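Phosphoserine aminotransferase (Bacillus circulans, PDB 2C0R) catalyses the reversible, pyridoxal-phosphate-dependent transfer of an amino group between glutamate and 3-phosphohydroxypyruvate, the second step of serine biosynthesis from 3-phosphoglycerate. Local coordinates at residues A[14-19]-A[249-254]; A[86-91]-A[225-230]. The protein carries 1 engineered substitution. All blocks are in the same frame, centred on the assembly; numbering follows the deposited sequence.

Contact 1: residues A[14-19]-A[249-254]; sequences ALPLEV and NEVLKW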
loop_
_atom_site.group_PDB
_atom_site.type_symbol
_atom_site.label_atom_id
_atom_site.label_comp_id
_atom_site.label_asym_id
_atom_site.label_seq_id
_atom_site.Cartn_x
_atom_site.Cartn_y
_atom_site.Cartn_z
ATOM N N ALA A 14 9.772 -14.702 3.742
ATOM C CA ALA A 14 9.870 -14.971 5.167
ATOM C C ALA A 14 10.110 -13.693 5.958
ATOM O O ALA A 14 10.807 -12.775 5.529
ATOM C CB ALA A 14 11.038 -15.930 5.332
ATOM N N LEU A 15 9.493 -13.625 7.116
ATOM C CA LEU A 15 9.829 -12.654 8.124
ATOM C C LEU A 15 10.528 -13.321 9.295
ATOM O O LEU A 15 10.314 -14.517 9.455
ATOM C CB LEU A 15 8.568 -11.930 8.667
ATOM C CG LEU A 15 8.246 -10.692 7.813
ATOM C CD1 LEU A 15 7.252 -11.053 6.717
ATOM C CD2 LEU A 15 7.708 -9.555 8.659
ATOM N N PRO A 16 11.300 -12.595 10.086
ATOM C CA PRO A 16 11.890 -13.209 11.297
ATOM C C PRO A 16 10.780 -13.691 12.227
ATOM O O PRO A 16 9.840 -12.911 12.505
ATOM C CB PRO A 16 12.650 -12.043 11.920
ATOM C CG PRO A 16 12.982 -11.150 10.760
ATOM C CD PRO A 16 11.694 -11.198 9.950
ATOM N N LEU A 17 10.854 -14.931 12.685
ATOM C CA LEU A 17 9.800 -15.422 13.602
ATOM C C LEU A 17 9.639 -14.499 14.813
ATOM O O LEU A 17 8.524 -14.272 15.266
ATOM C CB LEU A 17 10.135 -16.819 14.093
ATOM C CG LEU A 17 9.109 -17.456 15.010
ATOM C CD1 LEU A 17 7.690 -17.393 14.438
ATOM C CD2 LEU A 17 9.526 -18.907 15.266
ATOM N N GLU A 18 10.741 -13.934 15.309
ATOM C CA GLU A 18 10.688 -13.058 16.491
ATOM C C GLU A 18 9.869 -11.801 16.189
ATOM O O GLU A 18 9.129 -11.249 17.022
ATOM C CB GLU A 18 12.075 -12.599 16.936
ATOM C CG GLU A 18 13.070 -12.465 15.800
ATOM C CD GLU A 18 13.952 -13.656 15.500
ATOM O OE1 GLU A 18 13.484 -14.661 14.909
ATOM O OE2 GLU A 18 15.171 -13.597 15.820
ATOM N N VAL A 19 10.022 -11.301 14.983
ATOM C CA VAL A 19 9.255 -10.112 14.599
ATOM C C VAL A 19 7.777 -10.451 14.525
ATOM O O VAL A 19 6.948 -9.668 14.994
ATOM C CB VAL A 19 9.761 -9.607 13.244
ATOM C CG1 VAL A 19 8.768 -8.613 12.669
ATOM C CG2 VAL A 19 11.130 -8.976 13.437
ATOM N N ASN A 249 9.733 -1.101 10.697
ATOM C CA ASN A 249 10.485 -0.676 11.904
ATOM C C ASN A 249 10.942 -1.869 12.720
ATOM O O ASN A 249 12.093 -1.950 13.147
ATOM C CB ASN A 249 9.609 0.291 12.701
ATOM C CG ASN A 249 10.420 1.069 13.730
ATOM O OD1 ASN A 249 11.519 1.568 13.488
ATOM N ND2 ASN A 249 9.818 1.182 14.899
ATOM N N GLU A 250 10.041 -2.834 12.901
ATOM C CA GLU A 250 10.410 -4.043 13.666
ATOM C C GLU A 250 11.475 -4.834 12.961
ATOM O O GLU A 250 12.394 -5.395 13.597
ATOM C CB GLU A 250 9.137 -4.872 13.889
ATOM C CG GLU A 250 8.154 -4.229 14.858
ATOM C CD GLU A 250 8.779 -3.829 16.190
ATOM O OE1 GLU A 250 8.611 -2.658 16.584
ATOM O OE2 GLU A 250 9.455 -4.671 16.823
ATOM N N VAL A 251 11.409 -4.934 11.647
ATOM C CA VAL A 251 12.445 -5.685 10.940
ATOM C C VAL A 251 13.789 -5.002 11.034
ATOM O O VAL A 251 14.838 -5.647 11.194
ATOM C CB VAL A 251 12.059 -5.929 9.465
ATOM C CG1 VAL A 251 13.253 -6.488 8.707
ATOM C CG2 VAL A 251 10.869 -6.876 9.338
ATOM N N LEU A 252 13.807 -3.684 10.989
ATOM C CA LEU A 252 15.066 -2.955 11.110
ATOM C C LEU A 252 15.690 -3.168 12.483
ATOM O O LEU A 252 16.914 -3.309 12.604
ATOM C CB LEU A 252 14.898 -1.448 10.841
ATOM C CG LEU A 252 14.318 -1.099 9.455
ATOM C CD1 LEU A 252 14.109 0.399 9.426
ATOM C CD2 LEU A 252 15.231 -1.559 8.336
ATOM N N LYS A 253 14.853 -3.179 13.516
ATOM C CA LYS A 253 15.382 -3.536 14.841
ATOM C C LYS A 253 16.046 -4.903 14.824
ATOM O O LYS A 253 17.107 -5.104 15.370
ATOM C CB LYS A 253 14.240 -3.526 15.847
ATOM C CG LYS A 253 13.747 -2.151 16.283
ATOM C CD LYS A 253 12.431 -2.328 17.063
ATOM C CE LYS A 253 11.820 -0.938 17.367
ATOM N NZ LYS A 253 10.529 -1.120 18.093
ATOM N N TRP A 254 15.378 -5.868 14.180
ATOM C CA TRP A 254 15.956 -7.231 14.133
ATOM C C TRP A 254 17.265 -7.228 13.361
ATOM O O TRP A 254 18.210 -7.904 13.754
ATOM C CB TRP A 254 14.885 -8.137 13.530
ATOM C CG TRP A 254 15.332 -9.532 13.215
ATOM C CD1 TRP A 254 15.278 -10.624 14.075
ATOM C CD2 TRP A 254 15.901 -10.037 11.993
ATOM N NE1 TRP A 254 15.770 -11.747 13.447
ATOM C CE2 TRP A 254 16.156 -11.407 12.181
ATOM C CE3 TRP A 254 16.216 -9.453 10.762
ATOM C CZ2 TRP A 254 16.714 -12.193 11.171
ATOM C CZ3 TRP A 254 16.765 -10.227 9.760
ATOM C CH2 TRP A 254 17.012 -11.592 9.973
#

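Contact 2: residues A[86-91]-A[225-230]; sequences MNFLKE and LRYDTY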
loop_
_atom_site.group_PDB
_atom_site.type_symbol
_atom_site.label_atom_id
_atom_site.label_comp_id
_atom_site.label_asym_id
_atom_site.label_seq_id
_atom_site.Cartn_x
_atom_site.Cartn_y
_atom_site.Cartn_z
ATOM N N MET A 86 9.299 9.710 -14.603
ATOM C CA MET A 86 8.384 10.873 -14.534
ATOM C C MET A 86 9.024 12.043 -13.817
ATOM O O MET A 86 8.779 13.207 -14.191
ATOM C CB MET A 86 7.075 10.452 -13.844
ATOM C CG MET A 86 6.201 9.580 -14.725
ATOM S SD MET A 86 4.780 8.893 -13.806
ATOM C CE MET A 86 3.492 9.828 -14.648
ATOM N N ASN A 87 9.791 11.762 -12.778
ATOM C CA ASN A 87 10.350 12.866 -11.998
ATOM C C ASN A 87 11.658 13.387 -12.599
ATOM O O ASN A 87 11.918 14.585 -12.417
ATOM C CB ASN A 87 10.591 12.456 -10.544
ATOM C CG ASN A 87 9.326 12.582 -9.722
ATOM O OD1 ASN A 87 9.201 13.583 -9.018
ATOM N ND2 ASN A 87 8.408 11.633 -9.842
ATOM N N PHE A 88 12.429 12.538 -13.247
ATOM C CA PHE A 88 13.791 12.937 -13.649
ATOM C C PHE A 88 14.061 12.992 -15.133
ATOM O O PHE A 88 15.071 13.560 -15.550
ATOM C CB PHE A 88 14.780 11.930 -13.037
ATOM C CG PHE A 88 14.641 11.908 -11.536
ATOM C CD1 PHE A 88 14.501 10.662 -10.921
ATOM C CD2 PHE A 88 14.613 13.035 -10.730
ATOM C CE1 PHE A 88 14.359 10.529 -9.560
ATOM C CE2 PHE A 88 14.488 12.894 -9.353
ATOM C CZ PHE A 88 14.361 11.639 -8.758
ATOM N N LEU A 89 13.213 12.389 -15.962
ATOM C CA LEU A 89 13.532 12.396 -17.391
ATOM C C LEU A 89 12.990 13.655 -18.042
ATOM O O LEU A 89 11.770 13.763 -18.110
ATOM C CB LEU A 89 12.874 11.173 -18.049
ATOM C CG LEU A 89 13.140 10.981 -19.546
ATOM C CD1 LEU A 89 14.628 11.060 -19.813
ATOM C CD2 LEU A 89 12.576 9.648 -20.029
ATOM N N LYS A 90 13.851 14.550 -18.513
ATOM C CA LYS A 90 13.341 15.757 -19.163
ATOM C C LYS A 90 13.432 15.649 -20.668
ATOM O O LYS A 90 14.178 14.818 -21.167
ATOM C CB LYS A 90 14.106 16.985 -18.649
ATOM C CG LYS A 90 13.791 17.287 -17.168
ATOM N N GLU A 91 12.694 16.442 -21.455
ATOM C CA GLU A 91 12.870 16.350 -22.908
ATOM C C GLU A 91 14.319 16.676 -23.251
ATOM O O GLU A 91 14.936 17.498 -22.584
ATOM C CB GLU A 91 11.960 17.299 -23.658
ATOM N N LEU A 225 2.577 11.410 -7.489
ATOM C CA LEU A 225 3.709 10.878 -8.234
ATOM C C LEU A 225 4.870 11.852 -8.276
ATOM O O LEU A 225 5.795 11.663 -9.066
ATOM C CB LEU A 225 3.277 10.475 -9.645
ATOM C CG LEU A 225 2.637 9.073 -9.606
ATOM C CD1 LEU A 225 1.962 8.891 -10.959
ATOM C CD2 LEU A 225 3.646 7.982 -9.301
ATOM N N ARG A 226 4.848 12.845 -7.404
ATOM C CA ARG A 226 5.970 13.760 -7.257
ATOM C C ARG A 226 6.784 13.359 -6.046
ATOM O O ARG A 226 6.185 13.156 -4.967
ATOM C CB ARG A 226 5.477 15.202 -7.034
ATOM C CG ARG A 226 4.947 15.820 -8.320
ATOM C CD ARG A 226 4.195 17.120 -8.017
ATOM N NE ARG A 226 5.084 18.124 -7.432
ATOM C CZ ARG A 226 4.880 19.441 -7.494
ATOM N NH1 ARG A 226 3.849 19.994 -8.118
ATOM N NH2 ARG A 226 5.798 20.197 -6.898
ATOM N N TYR A 227 8.106 13.242 -6.151
ATOM C CA TYR A 227 8.849 12.966 -4.918
ATOM C C TYR A 227 8.737 14.075 -3.880
ATOM O O TYR A 227 8.737 13.725 -2.699
ATOM C CB TYR A 227 10.356 12.699 -5.216
ATOM C CG TYR A 227 10.499 11.350 -5.883
ATOM C CD1 TYR A 227 10.948 11.249 -7.186
ATOM C CD2 TYR A 227 10.187 10.165 -5.199
ATOM C CE1 TYR A 227 11.106 10.045 -7.825
ATOM C CE2 TYR A 227 10.322 8.919 -5.844
ATOM C CZ TYR A 227 10.779 8.890 -7.148
ATOM O OH TYR A 227 10.891 7.701 -7.776
ATOM N N ASP A 228 8.670 15.349 -4.291
ATOM C CA ASP A 228 8.628 16.396 -3.233
ATOM C C ASP A 228 7.360 16.306 -2.413
ATOM O O ASP A 228 7.331 16.746 -1.241
ATOM C CB ASP A 228 8.848 17.758 -3.904
ATOM C CG ASP A 228 7.814 18.203 -4.914
ATOM O OD1 ASP A 228 6.784 17.547 -5.155
ATOM O OD2 ASP A 228 8.065 19.274 -5.527
ATOM N N THR A 229 6.300 15.718 -2.956
ATOM C CA THR A 229 5.113 15.470 -2.087
ATOM C C THR A 229 5.491 14.651 -0.870
ATOM O O THR A 229 4.983 14.856 0.230
ATOM C CB THR A 229 4.032 14.709 -2.874
ATOM O OG1 THR A 229 3.662 15.585 -3.937
ATOM C CG2 THR A 229 2.829 14.343 -1.983
ATOM N N TYR A 230 6.328 13.623 -1.070
ATOM C CA TYR A 230 6.754 12.748 0.041
ATOM C C TYR A 230 7.804 13.456 0.868
ATOM O O TYR A 230 7.731 13.360 2.101
ATOM C CB TYR A 230 7.235 11.388 -0.492
ATOM C CG TYR A 230 6.103 10.696 -1.229
ATOM C CD1 TYR A 230 5.832 10.905 -2.561
ATOM C CD2 TYR A 230 5.285 9.807 -0.530
ATOM C CE1 TYR A 230 4.808 10.271 -3.212
ATOM C CE2 TYR A 230 4.225 9.156 -1.170
ATOM C CZ TYR A 230 3.997 9.401 -2.503
ATOM O OH TYR A 230 2.954 8.765 -3.152
#

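Contact 1: residues A[14-19]-A[249-254]
The CB-CG edge of the Pro16 ring rests on one face of the Trp254 indole, CG 3.4 Å from CD2 of Trp254. Beside CG, the CB of Pro16 stands 3.5 Å above the centroid of the five-membered ring and only 11° off its normal, a CH-pi contact. Proline suits this place twice: it takes the N-cap position of helix 17-25, where no backbone N-H is needed, and its ring offers C-H groups to an electron-rich surface. Trp254 reaches it because CG is anti to the backbone N (chi1 172°), which carries the indole out from helix 242-257. At the indole edge, NE1 of Trp254 gives a weak hydrogen bond to OE2 of Glu18 (3.1 Å), bent to 135°, with the carboxylate plane perpendicular to the ring. Val19, on the first turn of helix 17-25, turns its two methyls to helix 242-257: CG2 is 3.8 Å from CB of Trp254 and CG1 4.0 Å from CB of Glu250. A leucine in place of Trp254 would probably leave Pro16 without its flat platform and Glu18 without the indole N-H. Nearby, the backbone N of Leu15 hydrogen-bonds OE2 of Glu39 of the second subunit. The chemistry is that of a largely apolar seam between helix 242-257 and the start of helix 17-25 with the loop before it; at its polar margin Arg258, salt-bridged to OE2, probably balances the charge of Glu18, while the neutral indole adds only a weak bond.

Contact 2: residues A[86-91]-A[225-230]
The Phe88 and Tyr227 rings lie nearly parallel, planes at 14°, but are slid so far apart that they barely overlap, with centroids 5.5 Å apart. CE1 of Phe88 is 3.7 Å from CE1 of Tyr227, while CB of Asn87 lies over one face of the Phe88 ring. At its edge, the Arg226 guanidinium holds Asp228 side-on, NE to OD1 and NH2 to OD2, a salt bridge within 225-230. Asn87 CG, anti to the carbonyl carbon (chi1 -83°), sets the amide against residues 225-227 and comes 3.3 Å from CD1 of Tyr227. Asparagine fits because one amide both gives and accepts: ND2 of Asn87 donates to O of Leu225 at 2.7 Å, and OD1 of Asn87 accepts from N of Tyr227 at 3.1 Å in a nearly straight bond (170°) whose donor stands above the carbonyl plane. The amide's rotation is thereby fixed, and ND2 also bonds to O of Met83. SD of Met86 packs on CD1 of Leu225 at 4.0 Å, an apolar pair beside the polar amide. The contact joins the C-terminal end of helix 76-88 to the turn leading into helix 227-232. Tyr227 continues onto strand 68-73 and, with Phe88, onto Leu190 of strand 190-194; Leu225 packs on Leu225 of the second subunit.

Overall arrangement
Contact 1 and contact 2 lie far apart, about 32 Å between centres and about 16 Å between nearest atoms, and do not touch. Along the chain the order is 14-19, 86-91, 225-230, 249-254, so contact 2 falls wholly within the span that contact 1 brings together. Helices 227-232 and 242-257, which carry the later halves, follow each other in sequence. Contact 1 joins the N-terminal helix 17-25 to helix 242-257, whereas contact 2 sits beside the seven-stranded mixed sheet, on helix 76-88, whose start contributes to the cofactor pocket. Both also touch the second subunit, so each lies close to the interface of the homodimer.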